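Local atomic coordinates of VP5 (Halorubrum pleomorphic virus 6, PDB entry 6QGL), a protein that probably drives fusion of the viral envelope with the membrane of its haloarchaeal host cell, as the envelope protein of a pleomorphic virus. Residues 127-138 with 161-169. Residues are numbered along the deposited sequence; the frame is centred on the assembly and turned at random.
Sequences VRELEAMTQTVI and SGTSPNTLK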
loop_
_atom_site.group_PDB
_atom_site.type_symbol
_atom_site.label_atom_id
_atom_site.label_comp_id
_atom_site.label_asym_id
_atom_site.label_seq_id
_atom_site.Cartn_x
_atom_site.Cartn_y
_atom_site.Cartn_z
ATOM N N VAL A 127 -3.509 -1.099 16.458
ATOM C CA VAL A 127 -4.249 -0.983 17.706
ATOM C C VAL A 127 -3.340 -1.250 18.931
ATOM O O VAL A 127 -3.484 -0.554 19.937
ATOM C CB VAL A 127 -5.493 -1.898 17.579
ATOM C CG1 VAL A 127 -6.322 -1.943 18.845
ATOM C CG2 VAL A 127 -6.354 -1.426 16.424
ATOM N N ARG A 128 -2.369 -2.190 18.824
ATOM C CA ARG A 128 -1.393 -2.472 19.891
ATOM C C ARG A 128 -0.412 -1.323 20.023
ATOM O O ARG A 128 0.005 -1.011 21.138
ATOM C CB ARG A 128 -0.594 -3.755 19.612
ATOM C CG ARG A 128 -1.256 -5.010 20.120
ATOM C CD ARG A 128 -0.288 -6.175 20.321
ATOM N NE ARG A 128 0.306 -6.729 19.094
ATOM C CZ ARG A 128 -0.282 -7.621 18.304
ATOM N NH1 ARG A 128 0.323 -8.040 17.204
ATOM N NH2 ARG A 128 -1.496 -8.068 18.588
ATOM N N GLU A 129 -0.023 -0.719 18.878
ATOM C CA GLU A 129 0.896 0.416 18.808
ATOM C C GLU A 129 0.273 1.616 19.502
ATOM O O GLU A 129 0.945 2.236 20.321
ATOM C CB GLU A 129 1.253 0.747 17.352
ATOM C CG GLU A 129 2.272 1.860 17.183
ATOM C CD GLU A 129 2.563 2.204 15.738
ATOM O OE1 GLU A 129 1.617 2.603 15.020
ATOM O OE2 GLU A 129 3.737 2.074 15.322
ATOM N N LEU A 130 -1.015 1.920 19.209
ATOM C CA LEU A 130 -1.727 3.029 19.846
ATOM C C LEU A 130 -1.696 2.880 21.365
ATOM O O LEU A 130 -1.406 3.857 22.051
ATOM C CB LEU A 130 -3.171 3.182 19.325
ATOM C CG LEU A 130 -4.033 4.293 19.967
ATOM C CD1 LEU A 130 -3.397 5.674 19.814
ATOM C CD2 LEU A 130 -5.420 4.303 19.395
ATOM N N GLU A 131 -1.923 1.649 21.874
ATOM C CA GLU A 131 -1.863 1.349 23.303
ATOM C C GLU A 131 -0.461 1.603 23.861
ATOM O O GLU A 131 -0.338 2.205 24.929
ATOM C CB GLU A 131 -2.310 -0.097 23.582
ATOM C CG GLU A 131 -2.394 -0.453 25.064
ATOM C CD GLU A 131 -3.378 0.342 25.907
ATOM O OE1 GLU A 131 -4.259 1.016 25.328
ATOM O OE2 GLU A 131 -3.274 0.286 27.152
ATOM N N ALA A 132 0.587 1.167 23.127
ATOM C CA ALA A 132 1.985 1.363 23.523
ATOM C C ALA A 132 2.332 2.855 23.557
ATOM O O ALA A 132 3.052 3.292 24.457
ATOM C CB ALA A 132 2.917 0.623 22.576
ATOM N N MET A 133 1.791 3.633 22.593
ATOM C CA MET A 133 1.975 5.085 22.494
ATOM C C MET A 133 1.240 5.775 23.646
ATOM O O MET A 133 1.788 6.693 24.254
ATOM C CB MET A 133 1.489 5.612 21.134
ATOM C CG MET A 133 2.364 5.185 19.971
ATOM S SD MET A 133 2.099 6.148 18.460
ATOM C CE MET A 133 0.592 5.419 17.854
ATOM N N THR A 134 0.019 5.292 23.972
ATOM C CA THR A 134 -0.811 5.788 25.074
ATOM C C THR A 134 -0.082 5.575 26.404
ATOM O O THR A 134 0.011 6.513 27.196
ATOM C CB THR A 134 -2.201 5.136 25.038
ATOM O OG1 THR A 134 -2.806 5.407 23.777
ATOM C CG2 THR A 134 -3.116 5.632 26.150
ATOM N N GLN A 135 0.473 4.361 26.621
ATOM C CA GLN A 135 1.227 4.020 27.830
ATOM C C GLN A 135 2.439 4.924 28.028
ATOM O O GLN A 135 2.726 5.300 29.163
ATOM C CB GLN A 135 1.637 2.539 27.843
ATOM C CG GLN A 135 0.496 1.572 28.186
ATOM C CD GLN A 135 -0.092 1.739 29.576
ATOM O OE1 GLN A 135 0.586 2.103 30.547
ATOM N NE2 GLN A 135 -1.380 1.460 29.706
ATOM N N THR A 136 3.122 5.298 26.918
ATOM C CA THR A 136 4.278 6.202 26.907
ATOM C C THR A 136 3.855 7.591 27.395
ATOM O O THR A 136 4.483 8.115 28.311
ATOM C CB THR A 136 4.957 6.195 25.524
ATOM O OG1 THR A 136 5.530 4.908 25.304
ATOM C CG2 THR A 136 6.050 7.240 25.395
ATOM N N VAL A 137 2.769 8.159 26.820
ATOM C CA VAL A 137 2.200 9.465 27.187
ATOM C C VAL A 137 1.839 9.489 28.681
ATOM O O VAL A 137 2.162 10.461 29.366
ATOM C CB VAL A 137 1.010 9.850 26.258
ATOM C CG1 VAL A 137 0.247 11.069 26.771
ATOM C CG2 VAL A 137 1.490 10.086 24.835
ATOM N N ILE A 138 1.226 8.396 29.183
ATOM C CA ILE A 138 0.853 8.221 30.591
ATOM C C ILE A 138 2.107 8.266 31.488
ATOM O O ILE A 138 2.078 8.900 32.544
ATOM C CB ILE A 138 0.009 6.922 30.783
ATOM C CG1 ILE A 138 -1.413 7.093 30.206
ATOM C CG2 ILE A 138 -0.059 6.477 32.257
ATOM C CD1 ILE A 138 -2.140 5.817 29.943
ATOM N N SER A 161 -5.273 8.171 37.445
ATOM C CA SER A 161 -3.842 8.242 37.133
ATOM C C SER A 161 -3.270 6.841 36.886
ATOM O O SER A 161 -3.587 5.906 37.628
ATOM C CB SER A 161 -3.082 8.928 38.267
ATOM O OG SER A 161 -1.736 9.196 37.910
ATOM N N GLY A 162 -2.472 6.710 35.822
ATOM C CA GLY A 162 -1.837 5.454 35.428
ATOM C C GLY A 162 -2.745 4.474 34.712
ATOM O O GLY A 162 -2.332 3.346 34.420
ATOM N N THR A 163 -3.988 4.902 34.419
ATOM C CA THR A 163 -5.018 4.122 33.733
ATOM C C THR A 163 -5.102 4.581 32.279
ATOM O O THR A 163 -5.070 5.784 32.008
ATOM C CB THR A 163 -6.355 4.265 34.498
ATOM O OG1 THR A 163 -6.211 3.666 35.783
ATOM C CG2 THR A 163 -7.543 3.634 33.781
ATOM N N SER A 164 -5.209 3.621 31.351
ATOM C CA SER A 164 -5.350 3.914 29.929
ATOM C C SER A 164 -6.832 4.086 29.576
ATOM O O SER A 164 -7.659 3.301 30.057
ATOM C CB SER A 164 -4.737 2.800 29.085
ATOM O OG SER A 164 -4.903 3.046 27.698
ATOM N N PRO A 165 -7.198 5.070 28.718
ATOM C CA PRO A 165 -8.611 5.193 28.316
ATOM C C PRO A 165 -9.016 4.095 27.321
ATOM O O PRO A 165 -10.200 3.939 27.019
ATOM C CB PRO A 165 -8.676 6.588 27.692
ATOM C CG PRO A 165 -7.322 6.820 27.151
ATOM C CD PRO A 165 -6.356 6.080 28.039
ATOM N N ASN A 166 -8.017 3.331 26.824
ATOM C CA ASN A 166 -8.172 2.242 25.861
ATOM C C ASN A 166 -8.259 0.870 26.520
ATOM O O ASN A 166 -7.670 0.637 27.577
ATOM C CB ASN A 166 -7.002 2.216 24.869
ATOM C CG ASN A 166 -6.584 3.532 24.268
ATOM O OD1 ASN A 166 -7.408 4.371 23.885
ATOM N ND2 ASN A 166 -5.280 3.717 24.142
ATOM N N THR A 167 -8.961 -0.052 25.848
ATOM C CA THR A 167 -9.118 -1.452 26.229
ATOM C C THR A 167 -9.056 -2.270 24.936
ATOM O O THR A 167 -9.836 -2.014 24.013
ATOM C CB THR A 167 -10.437 -1.697 26.997
ATOM O OG1 THR A 167 -10.627 -0.692 27.995
ATOM C CG2 THR A 167 -10.490 -3.077 27.644
ATOM N N LEU A 168 -8.103 -3.215 24.853
ATOM C CA LEU A 168 -7.967 -4.099 23.693
ATOM C C LEU A 168 -8.665 -5.401 24.049
ATOM O O LEU A 168 -8.132 -6.207 24.822
ATOM C CB LEU A 168 -6.491 -4.332 23.284
ATOM C CG LEU A 168 -5.597 -3.109 23.033
ATOM C CD1 LEU A 168 -4.278 -3.524 22.418
ATOM C CD2 LEU A 168 -6.270 -2.083 22.144
ATOM N N LYS A 169 -9.901 -5.558 23.550
ATOM C CA LYS A 169 -10.767 -6.705 23.822
ATOM C C LYS A 169 -10.510 -7.847 22.855
ATOM O O LYS A 169 -10.460 -7.627 21.644
ATOM C CB LYS A 169 -12.249 -6.286 23.772
ATOM C CG LYS A 169 -12.670 -5.318 24.877
ATOM C CD LYS A 169 -14.071 -4.761 24.654
ATOM C CE LYS A 169 -15.140 -5.565 25.352
ATOM N NZ LYS A 169 -16.500 -5.054 25.044
HETATM O O HOH W 1 -3.552 0.865 32.074
#
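Glu131 on helix 97-140 reaches across to Ser164, just before strand 166-174, and Asn166, its first residue. That strand is an outer one of a four-stranded antiparallel sheet, so the contact joins this edge strand to the long helix, which also touches strand 180-189 through Arg128 and Leu130. Strand segment 166-169 runs roughly antiparallel to helix segment 127-138, at 149°, with the axes 9.5 Å apart.

Glu131 can be followed outward. Its CB lies 4.1 Å from Leu168 CD1. CG stands anti to the backbone N (chi1 -175°), and a bend at chi2 then swings the carboxylate toward the loop. OE1 takes two hydrogen bonds, both from the same face of the carboxylate plane. Asn166 ND2 donates to Glu131 OE1 at 3.1 Å, nearly along the C-O axis and in the plane of its own amide. Ser164 OG donates to Glu131 OE1 at 3.2 Å, from the syn side and tilted out of the plane. OE2 receives a weak bond from Gln135 NE2, one helical turn on.

The carboxylate and the Asn166 amide are turned 71° against each other. Asn166 ND2 also makes a weak, bent bond to Thr134 OG1, while its OD1 is hydrogen-bonded to His188 of the neighbouring strand 180-189. Ser164 OG in turn accepts from Asn166 N at 3.2 Å, an ST turn at the start of the strand.

Apolar contacts lie toward both ends. Leu168 CD2 meets Val127 CG1, and the two side chains lie alongside each other, pointing opposite ways. At the other end, Ile138 lays CG2 over Gly162 CA. Its CD1 reaches Ser164 CA at 3.7 Å. Nearby, one water accepts from both Gln135 NE2 and Ser164 N, each at 3.3 Å.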